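Local coordinates for ThiJ/pfpI family protein (Bacillus anthracis, PDB 3EFE) that is of unknown precise function but belongs to the DJ-1/PfpI family, whose members include proteases, chaperones and glyoxalase-like enzymes, at residues 17-22 with 167-172; 26-29 with 33-36; 175-178 with 182-185; 192-197 with 201-206. All coordinates share one frame; numbering follows the deposited sequence.

The four contacts lead from the starts of two neighbouring helices to the C-terminal helices. Interaction 1 joins the starts of helices 18-30 and 169-179 and borders the presumed family active site, while interactions 2 and 3 deal with the ends of the same two helices. Their centres are about 9 Å apart, and the loops touch: Lys35 N lies 3.0 Å from Val182 O, a probable hydrogen bond. Interaction 4, centred about 18 Å from interaction 1, is tied to it by Glu171 OE2, 2.5 Å from Tyr192 OH and 3.1 Å from Lys196 NZ. Tyr33 of interaction 2 also packs on Leu206 of interaction 4. Interactions 1, 2 and 4 touch the second subunit.

Interaction 1 (17-22 with 167-172); sequences SDWEYG and IAPLEF
Pro169 opens helix 169-179 and lays its ring against the first turn of helix 18-30, so that two helices of the flavodoxin-like alpha/beta sandwich of the DJ-1/PfpI family meet at their N-terminal ends. Proline suits a first helical turn, where a backbone N needs no acceptor within the helix. Pro169 CB lies 3.3 Å from Trp19 O, and Pro169 CG approaches the edge of the indole, 4.0 Å from Trp19 CD1. A chi1 of 73° swings the indole so that CD1 faces the proline, and NE1 bonds to Gly166 O; the same indole meets the ring of Tyr23 of the second subunit. Pro169 O and Glu20 O share a water, each receiving one of its hydrogens at 2.9 Å, which settles two backbone oxygens in a buried place. The carboxylate of Glu20 bonds to Gly82 N and its side chain touches Cys112, probably the counterpart of the reactive cysteine of relatives. Last comes Phe172, whose N bonds at 2.9 Å to the O of Ala168, the N-cap residue; wedged toward strand 107-111, its ring brings CD2 to 3.7 Å from Glu20 O.

Interaction 2 (26-29 with 33-36); sequences AELN and YFKK
The carboxylate of Glu27 meets the Tyr33 ring obliquely, the two planes only 26° apart. Its OE1 is 3.5 Å from Tyr33 CD2 and its OE2 3.7 Å from Tyr33 CE2, so both oxygens follow the same ring bond. The next residue, Phe34, turns its ring to the helix backbone: CE2 sits 3.4 Å from Glu27 O, and CZ meets the methyl CD2 of Leu28 at 3.9 Å. A water fills the polar corner between these residues. It donates to Glu27 O (2.8 Å) and to Glu27 OE1 (2.7 Å), and accepts from Tyr33 N (2.9 Å), so three groups fix it. In the DJ-1/PfpI alpha/beta fold this is where helix 18-30 ends and the chain turns off toward strand 43-47. A bend in the Glu27 chain at chi2 (-55°) folds the carboxylate back toward that water. Glutamate suits the place because one carboxylate bonds the water and a cation while lying beside the ring: OE2 forms a salt bridge with Arg32 and a weak hydrogen bond with Trp191 NE1. Farther out, Phe34 rests on Val182, while Leu28 reaches Ile180 and Val43 of the neighbouring strand.

Interaction 3 (175-178 with 182-185); sequences EVLK and VFTL
Leu177 O, close to the C-terminal end of helix 169-179, lies near Val182, whose methyl CG1 is 3.8 Å away, while the backbone of Val182 is held by a hydrogen bond with Lys35. The connection is a short helix-loop-helix turn, in which the chain leaves helix 169-179 of the DJ-1/PfpI alpha/beta fold and, within a few residues, starts helix 185-197. Thr184 marks the new start as N-cap, with OG1 making a weak bond to Ala187 N; a threonine hydroxyl is short enough to reach forward to an N-H of the first turn. The contact itself is mainly apolar. Leu177 meets two partners. Its side chain and that of Val182 cross obliquely, Leu177 CD1 lying 3.9 Å from Val182 CG1, while its branch carbon CG stands over one face of the Phe183 ring, displaced toward the rim and 4.2 Å from CE1. A branched side chain thus covers both a methyl and an aromatic face. Val182 has CG1 between its backbone N and carbonyl carbon (chi1 89°), the placement that turns this methyl to the helix. Leu177 also reaches Leu24 and Leu28 of helix 18-30, and Phe183 also packs on Leu188 of helix 185-197. At the solvent-facing margin the Lys178 chain runs extended until it bends at chi4 (-72°), and its methylene CE touches Leu185 CD2 at 4.1 Å.

Interaction 4 (192-197 with 201-206); sequences YNLNKT and EYFFQL
Asn193 and Tyr202 make the central aromatic contact between two helical segments that run antiparallel, 156° between their directions and 8.4 Å between their axes, as a helical hairpin. The methylene CB of Asn193 stands almost squarely over the phenol, 3.3 Å from the ring centroid and 8° off its normal: a CH-pi contact. Glu201 CG covers the opposite face, so the ring is sandwiched between two aliphatic carbons. Asn193 CG lies beside its own backbone N, which carries the amide along the same face with its plane tilted 54° from the ring; ND2 comes 3.3 Å from Tyr202 CE1. Thr197 meets the ring differently, with its methyl CG2 at the edge, 3.5 Å from Tyr202 CE2. A flat, broad tyrosine suits a site that must touch residues one helical turn apart.

The purely apolar contacts centre on Leu194. Its CB meets Tyr202 CB at 3.7 Å, where the backbones come closest, CD1 lies 3.8 Å from Phe203 CB, and CD2 reaches Leu206 CD2 at 4.2 Å, the two leucines crossing at about a right angle. Leucine's forked end lets one residue serve both partners.

Polar links are slight: a water lies between Asn193 ND2 and Gln205 NE2, but this bridge is doubtful.

Helix 201-209 thus flanks helix 185-197, Leu206 packing on Ser190 and Trp191, while Tyr192, Asn195 and Lys196 contact Leu170 of helix 169-179, and Leu194 touches Ile167 of the second subunit.

Interaction 1 (17-22 with 167-172)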
# COMPACT_ATOMS: atom_id res chain seq x y z
N SER D 17 -6.63 -6.56 -0.63
CA SER D 17 -5.21 -6.42 -1.04
C SER D 17 -4.59 -5.03 -0.68
O SER D 17 -4.92 -4.07 -1.32
CB SER D 17 -5.15 -6.66 -2.54
OG SER D 17 -5.62 -7.99 -2.84
N ASP D 18 -3.67 -5.00 0.28
CA ASP D 18 -3.11 -3.80 0.89
C ASP D 18 -2.36 -2.88 -0.04
O ASP D 18 -2.40 -1.64 0.12
CB ASP D 18 -2.12 -4.16 2.01
CG ASP D 18 -2.76 -5.05 3.11
OD1 ASP D 18 -2.88 -4.63 4.27
OD2 ASP D 18 -3.13 -6.17 2.78
N TRP D 19 -1.70 -3.46 -1.03
CA TRP D 19 -0.83 -2.67 -1.87
C TRP D 19 -1.67 -1.88 -2.85
O TRP D 19 -1.17 -0.97 -3.47
CB TRP D 19 0.22 -3.52 -2.54
CG TRP D 19 -0.29 -4.34 -3.58
CD1 TRP D 19 -0.37 -4.01 -4.89
CD2 TRP D 19 -0.86 -5.63 -3.45
NE1 TRP D 19 -0.93 -4.98 -5.57
CE2 TRP D 19 -1.27 -6.00 -4.72
CE3 TRP D 19 -1.13 -6.47 -2.35
CZ2 TRP D 19 -1.88 -7.22 -4.98
CZ3 TRP D 19 -1.70 -7.68 -2.60
CH2 TRP D 19 -2.10 -8.04 -3.90
N GLU D 20 -2.97 -2.18 -2.95
CA GLU D 20 -3.75 -1.73 -4.12
C GLU D 20 -4.38 -0.34 -3.85
O GLU D 20 -4.56 0.46 -4.77
CB GLU D 20 -4.76 -2.78 -4.55
CG GLU D 20 -4.08 -3.90 -5.29
CD GLU D 20 -4.94 -4.98 -5.70
OE1 GLU D 20 -6.18 -4.90 -5.47
OE2 GLU D 20 -4.37 -5.93 -6.31
N TYR D 21 -4.63 -0.04 -2.59
CA TYR D 21 -5.32 1.23 -2.18
C TYR D 21 -4.45 2.17 -1.38
O TYR D 21 -4.86 3.26 -1.18
CB TYR D 21 -6.68 1.00 -1.43
CG TYR D 21 -6.48 0.12 -0.28
CD1 TYR D 21 -5.91 0.59 0.89
CD2 TYR D 21 -6.71 -1.27 -0.40
CE1 TYR D 21 -5.62 -0.27 1.92
CE2 TYR D 21 -6.44 -2.10 0.64
CZ TYR D 21 -5.93 -1.61 1.78
OH TYR D 21 -5.65 -2.44 2.80
N GLY D 22 -3.23 1.78 -1.03
CA GLY D 22 -2.41 2.52 -0.08
C GLY D 22 -1.99 3.94 -0.43
O GLY D 22 -2.09 4.83 0.38
N ILE D 167 -1.53 -4.85 -10.40
CA ILE D 167 -0.12 -4.49 -10.40
C ILE D 167 0.15 -3.00 -10.61
O ILE D 167 1.28 -2.57 -10.56
CB ILE D 167 0.74 -5.32 -11.39
CG1 ILE D 167 0.37 -5.00 -12.85
CG2 ILE D 167 0.57 -6.85 -11.07
CD1 ILE D 167 0.79 -6.10 -13.78
N ALA D 168 -0.89 -2.21 -10.80
CA ALA D 168 -0.77 -0.80 -11.17
C ALA D 168 -1.46 0.13 -10.14
O ALA D 168 -2.29 0.98 -10.52
CB ALA D 168 -1.38 -0.60 -12.59
N PRO D 169 -1.08 0.04 -8.84
CA PRO D 169 -1.69 0.96 -7.85
C PRO D 169 -1.38 2.47 -7.98
O PRO D 169 -2.21 3.31 -7.58
CB PRO D 169 -1.22 0.41 -6.51
CG PRO D 169 -0.12 -0.53 -6.80
CD PRO D 169 -0.12 -0.90 -8.21
N LEU D 170 -0.20 2.83 -8.50
CA LEU D 170 0.19 4.26 -8.68
C LEU D 170 -0.60 4.86 -9.78
O LEU D 170 -1.03 6.03 -9.68
CB LEU D 170 1.63 4.39 -9.14
CG LEU D 170 2.78 4.95 -8.32
CD1 LEU D 170 4.04 5.25 -9.22
CD2 LEU D 170 2.32 6.20 -7.53
N GLU D 171 -0.68 4.11 -10.90
CA GLU D 171 -1.50 4.51 -12.04
C GLU D 171 -2.99 4.63 -11.66
O GLU D 171 -3.67 5.58 -12.09
CB GLU D 171 -1.36 3.48 -13.21
CG GLU D 171 -0.12 3.59 -13.97
CD GLU D 171 1.08 3.02 -13.24
OE1 GLU D 171 0.95 2.20 -12.23
OE2 GLU D 171 2.19 3.38 -13.73
N PHE D 172 -3.49 3.62 -10.94
CA PHE D 172 -4.82 3.64 -10.34
C PHE D 172 -5.03 4.92 -9.53
O PHE D 172 -6.01 5.62 -9.73
CB PHE D 172 -5.02 2.39 -9.51
CG PHE D 172 -6.40 2.28 -8.82
CD1 PHE D 172 -7.59 2.23 -9.57
CD2 PHE D 172 -6.50 2.19 -7.44
CE1 PHE D 172 -8.80 2.08 -8.94
CE2 PHE D 172 -7.73 2.09 -6.81
CZ PHE D 172 -8.87 1.95 -7.56
O HOH W 1 -3.37 3.05 -4.92

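Interaction 2 (26-29 with 33-36)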
# COMPACT_ATOMS: atom_id res chain seq x y z
N ALA D 26 -3.96 7.37 1.31
CA ALA D 26 -3.02 8.17 2.06
C ALA D 26 -2.98 9.58 1.52
O ALA D 26 -2.88 10.58 2.24
CB ALA D 26 -1.65 7.48 2.01
N GLU D 27 -3.04 9.73 0.23
CA GLU D 27 -2.95 11.08 -0.36
C GLU D 27 -4.25 11.88 -0.15
O GLU D 27 -4.23 13.09 0.07
CB GLU D 27 -2.64 10.97 -1.86
CG GLU D 27 -1.26 10.48 -2.19
CD GLU D 27 -0.14 11.29 -1.55
OE1 GLU D 27 -0.40 12.36 -0.96
OE2 GLU D 27 1.02 10.86 -1.65
N LEU D 28 -5.36 11.17 -0.25
CA LEU D 28 -6.69 11.69 -0.04
C LEU D 28 -6.92 12.07 1.41
O LEU D 28 -7.16 13.20 1.73
CB LEU D 28 -7.73 10.64 -0.48
CG LEU D 28 -7.89 10.57 -2.00
CD1 LEU D 28 -8.80 9.45 -2.32
CD2 LEU D 28 -8.38 11.93 -2.56
N ASN D 29 -6.75 11.11 2.28
CA ASN D 29 -7.03 11.37 3.69
C ASN D 29 -6.09 12.45 4.30
O ASN D 29 -6.48 13.22 5.16
CB ASN D 29 -7.07 10.02 4.45
CG ASN D 29 -7.61 10.13 5.83
OD1 ASN D 29 -6.89 10.03 6.83
ND2 ASN D 29 -8.91 10.27 5.92
N TYR D 33 -0.85 17.01 -0.63
CA TYR D 33 -0.42 17.56 -1.89
C TYR D 33 -1.57 18.12 -2.69
O TYR D 33 -1.41 18.35 -3.87
CB TYR D 33 0.26 16.48 -2.72
CG TYR D 33 1.50 15.86 -2.14
CD1 TYR D 33 2.29 16.56 -1.22
CD2 TYR D 33 1.86 14.56 -2.46
CE1 TYR D 33 3.41 16.00 -0.72
CE2 TYR D 33 2.98 14.00 -1.96
CZ TYR D 33 3.76 14.76 -1.10
OH TYR D 33 4.89 14.24 -0.54
N PHE D 34 -2.72 18.32 -2.05
CA PHE D 34 -3.85 18.99 -2.64
C PHE D 34 -3.47 20.36 -3.07
O PHE D 34 -2.48 20.94 -2.58
CB PHE D 34 -5.02 19.09 -1.64
CG PHE D 34 -5.82 17.77 -1.50
CD1 PHE D 34 -7.10 17.75 -0.98
CD2 PHE D 34 -5.29 16.56 -1.91
CE1 PHE D 34 -7.81 16.58 -0.85
CE2 PHE D 34 -6.01 15.39 -1.78
CZ PHE D 34 -7.26 15.42 -1.25
N LYS D 35 -4.27 20.88 -3.99
CA LYS D 35 -4.13 22.26 -4.48
C LYS D 35 -4.59 23.19 -3.40
O LYS D 35 -5.14 22.73 -2.37
CB LYS D 35 -4.96 22.51 -5.75
CG LYS D 35 -6.45 22.47 -5.61
CD LYS D 35 -7.02 22.19 -6.97
CE LYS D 35 -8.55 21.92 -6.93
NZ LYS D 35 -9.21 21.95 -8.30
N LYS D 36 -4.40 24.49 -3.65
CA LYS D 36 -4.64 25.49 -2.63
C LYS D 36 -6.08 25.52 -2.18
O LYS D 36 -6.98 25.17 -2.95
CB LYS D 36 -4.21 26.90 -3.14
CG LYS D 36 -5.06 27.52 -4.18
CD LYS D 36 -4.44 28.89 -4.59
CE LYS D 36 -4.91 29.36 -5.97
NZ LYS D 36 -3.93 30.28 -6.74
O HOH W 2 -2.13 14.45 -1.20

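Interaction 3 (175-178 with 182-185)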
# COMPACT_ATOMS: atom_id res chain seq x y z
N GLU D 175 -5.07 8.17 -11.69
CA GLU D 175 -6.31 8.37 -12.43
C GLU D 175 -7.43 8.78 -11.52
O GLU D 175 -8.22 9.62 -11.91
CB GLU D 175 -6.74 7.05 -13.20
CG GLU D 175 -5.79 6.58 -14.37
CD GLU D 175 -5.74 7.56 -15.52
OE1 GLU D 175 -6.55 8.53 -15.53
OE2 GLU D 175 -4.86 7.39 -16.41
N VAL D 176 -7.55 8.21 -10.32
CA VAL D 176 -8.62 8.64 -9.39
C VAL D 176 -8.40 10.07 -9.00
O VAL D 176 -9.33 10.88 -9.03
CB VAL D 176 -8.72 7.77 -8.12
CG1 VAL D 176 -9.79 8.31 -7.15
CG2 VAL D 176 -9.05 6.40 -8.50
N LEU D 177 -7.14 10.39 -8.70
CA LEU D 177 -6.75 11.70 -8.18
C LEU D 177 -7.09 12.80 -9.18
O LEU D 177 -7.60 13.84 -8.81
CB LEU D 177 -5.26 11.71 -7.83
CG LEU D 177 -4.75 11.59 -6.37
CD1 LEU D 177 -5.79 11.38 -5.25
CD2 LEU D 177 -3.60 10.64 -6.24
N LYS D 178 -6.80 12.51 -10.45
CA LYS D 178 -7.09 13.32 -11.58
C LYS D 178 -8.59 13.44 -11.82
O LYS D 178 -9.06 14.50 -12.00
CB LYS D 178 -6.45 12.71 -12.79
CG LYS D 178 -6.47 13.53 -14.06
CD LYS D 178 -5.49 12.79 -14.98
CE LYS D 178 -5.33 13.42 -16.34
NZ LYS D 178 -6.59 13.19 -17.19
N VAL D 182 -8.19 17.15 -7.42
CA VAL D 182 -7.83 17.41 -6.06
C VAL D 182 -6.35 17.92 -5.98
O VAL D 182 -5.99 18.67 -5.12
CB VAL D 182 -8.19 16.14 -5.33
CG1 VAL D 182 -7.03 15.11 -5.31
CG2 VAL D 182 -8.88 16.42 -4.06
N PHE D 183 -5.55 17.58 -6.97
CA PHE D 183 -4.20 18.07 -7.16
C PHE D 183 -4.30 18.97 -8.36
O PHE D 183 -5.22 18.85 -9.13
CB PHE D 183 -3.20 16.93 -7.55
CG PHE D 183 -2.77 16.00 -6.42
CD1 PHE D 183 -3.54 15.75 -5.31
CD2 PHE D 183 -1.56 15.29 -6.54
CE1 PHE D 183 -3.11 14.83 -4.35
CE2 PHE D 183 -1.14 14.41 -5.59
CZ PHE D 183 -1.89 14.18 -4.49
N THR D 184 -3.33 19.88 -8.54
CA THR D 184 -3.19 20.51 -9.86
C THR D 184 -2.42 19.50 -10.75
O THR D 184 -1.90 18.47 -10.25
CB THR D 184 -2.41 21.84 -9.83
OG1 THR D 184 -1.03 21.48 -9.85
CG2 THR D 184 -2.73 22.72 -8.61
N LEU D 185 -2.33 19.81 -12.05
CA LEU D 185 -1.92 18.83 -13.07
C LEU D 185 -0.40 18.66 -13.00
O LEU D 185 0.09 17.57 -13.15
CB LEU D 185 -2.49 19.24 -14.49
CG LEU D 185 -3.11 18.15 -15.46
CD1 LEU D 185 -2.19 17.78 -16.70
CD2 LEU D 185 -3.51 16.79 -14.76

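Interaction 4 (192-197 with 201-206)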
# COMPACT_ATOMS: atom_id res chain seq x y z
N TYR D 192 3.43 11.53 -9.66
CA TYR D 192 3.46 10.29 -10.40
C TYR D 192 4.87 9.95 -10.76
O TYR D 192 5.31 8.85 -10.54
CB TYR D 192 2.62 10.36 -11.67
CG TYR D 192 2.72 9.07 -12.46
CD1 TYR D 192 2.23 7.88 -11.94
CD2 TYR D 192 3.38 9.03 -13.69
CE1 TYR D 192 2.36 6.70 -12.63
CE2 TYR D 192 3.52 7.84 -14.39
CZ TYR D 192 3.01 6.69 -13.86
OH TYR D 192 3.11 5.55 -14.58
N ASN D 193 5.58 10.89 -11.34
CA ASN D 193 6.96 10.64 -11.79
C ASN D 193 7.96 10.35 -10.71
O ASN D 193 8.87 9.57 -10.92
CB ASN D 193 7.50 11.79 -12.66
CG ASN D 193 6.88 11.86 -14.06
OD1 ASN D 193 6.42 10.88 -14.62
ND2 ASN D 193 6.92 13.04 -14.63
N LEU D 194 7.82 10.98 -9.55
CA LEU D 194 8.72 10.76 -8.40
C LEU D 194 8.55 9.31 -7.91
O LEU D 194 9.51 8.57 -7.76
CB LEU D 194 8.41 11.73 -7.26
CG LEU D 194 9.13 11.55 -5.92
CD1 LEU D 194 10.64 11.77 -6.05
CD2 LEU D 194 8.46 12.43 -4.83
N ASN D 195 7.31 8.92 -7.67
CA ASN D 195 7.01 7.61 -7.21
C ASN D 195 7.41 6.51 -8.21
O ASN D 195 7.91 5.50 -7.82
CB ASN D 195 5.51 7.53 -6.82
CG ASN D 195 5.23 8.18 -5.49
OD1 ASN D 195 5.47 7.59 -4.46
ND2 ASN D 195 4.73 9.41 -5.49
N LYS D 196 7.21 6.73 -9.50
CA LYS D 196 7.50 5.77 -10.56
C LYS D 196 9.02 5.64 -10.82
O LYS D 196 9.59 4.56 -10.94
CB LYS D 196 6.79 6.24 -11.82
CG LYS D 196 6.67 5.21 -12.97
CD LYS D 196 5.73 4.01 -12.59
CE LYS D 196 5.62 3.04 -13.72
NZ LYS D 196 4.83 1.81 -13.35
N THR D 197 9.67 6.78 -10.87
CA THR D 197 11.03 6.95 -11.41
C THR D 197 12.07 7.10 -10.33
O THR D 197 13.23 6.84 -10.55
CB THR D 197 10.91 8.22 -12.32
OG1 THR D 197 10.47 7.81 -13.64
CG2 THR D 197 12.09 9.10 -12.32
N GLU D 201 14.54 15.26 -9.31
CA GLU D 201 14.05 16.49 -9.92
C GLU D 201 12.57 16.63 -9.62
O GLU D 201 12.06 17.72 -9.53
CB GLU D 201 14.28 16.47 -11.43
CG GLU D 201 13.55 15.38 -12.20
CD GLU D 201 13.91 15.33 -13.68
OE1 GLU D 201 14.46 16.37 -14.15
OE2 GLU D 201 13.73 14.24 -14.35
N TYR D 202 11.90 15.49 -9.47
CA TYR D 202 10.44 15.41 -9.31
C TYR D 202 10.01 15.71 -7.89
O TYR D 202 8.89 16.10 -7.66
CB TYR D 202 9.94 14.03 -9.72
CG TYR D 202 10.16 13.73 -11.16
CD1 TYR D 202 9.54 14.51 -12.12
CD2 TYR D 202 10.96 12.67 -11.56
CE1 TYR D 202 9.71 14.26 -13.47
CE2 TYR D 202 11.17 12.41 -12.92
CZ TYR D 202 10.53 13.21 -13.89
OH TYR D 202 10.69 13.02 -15.25
N PHE D 203 10.90 15.51 -6.95
CA PHE D 203 10.63 15.87 -5.58
C PHE D 203 10.63 17.43 -5.49
O PHE D 203 9.71 18.05 -4.95
CB PHE D 203 11.63 15.19 -4.60
CG PHE D 203 11.61 15.80 -3.25
CD1 PHE D 203 10.61 15.43 -2.33
CD2 PHE D 203 12.49 16.83 -2.92
CE1 PHE D 203 10.56 16.03 -1.11
CE2 PHE D 203 12.45 17.43 -1.72
CZ PHE D 203 11.46 17.06 -0.82
N PHE D 204 11.63 18.05 -6.10
CA PHE D 204 11.69 19.54 -6.14
C PHE D 204 10.57 20.19 -6.95
O PHE D 204 10.06 21.22 -6.57
CB PHE D 204 13.03 19.97 -6.71
CG PHE D 204 14.18 19.50 -5.89
CD1 PHE D 204 14.43 20.07 -4.67
CD2 PHE D 204 15.01 18.50 -6.35
CE1 PHE D 204 15.50 19.65 -3.90
CE2 PHE D 204 16.07 18.06 -5.57
CZ PHE D 204 16.31 18.62 -4.33
N GLN D 205 10.18 19.55 -8.05
CA GLN D 205 8.96 19.90 -8.76
C GLN D 205 7.67 19.85 -7.94
O GLN D 205 6.87 20.78 -7.96
CB GLN D 205 8.77 18.96 -9.91
CG GLN D 205 9.60 19.32 -11.10
CD GLN D 205 9.58 18.24 -12.16
OE1 GLN D 205 10.56 18.04 -12.84
NE2 GLN D 205 8.49 17.55 -12.31
N LEU D 206 7.48 18.73 -7.27
CA LEU D 206 6.32 18.45 -6.46
C LEU D 206 6.18 19.39 -5.30
O LEU D 206 5.11 19.85 -5.07
CB LEU D 206 6.35 16.97 -5.98
CG LEU D 206 5.22 16.58 -5.02
CD1 LEU D 206 3.85 16.74 -5.67
CD2 LEU D 206 5.36 15.17 -4.48
O HOH W 3 6.75 16.30 -13.53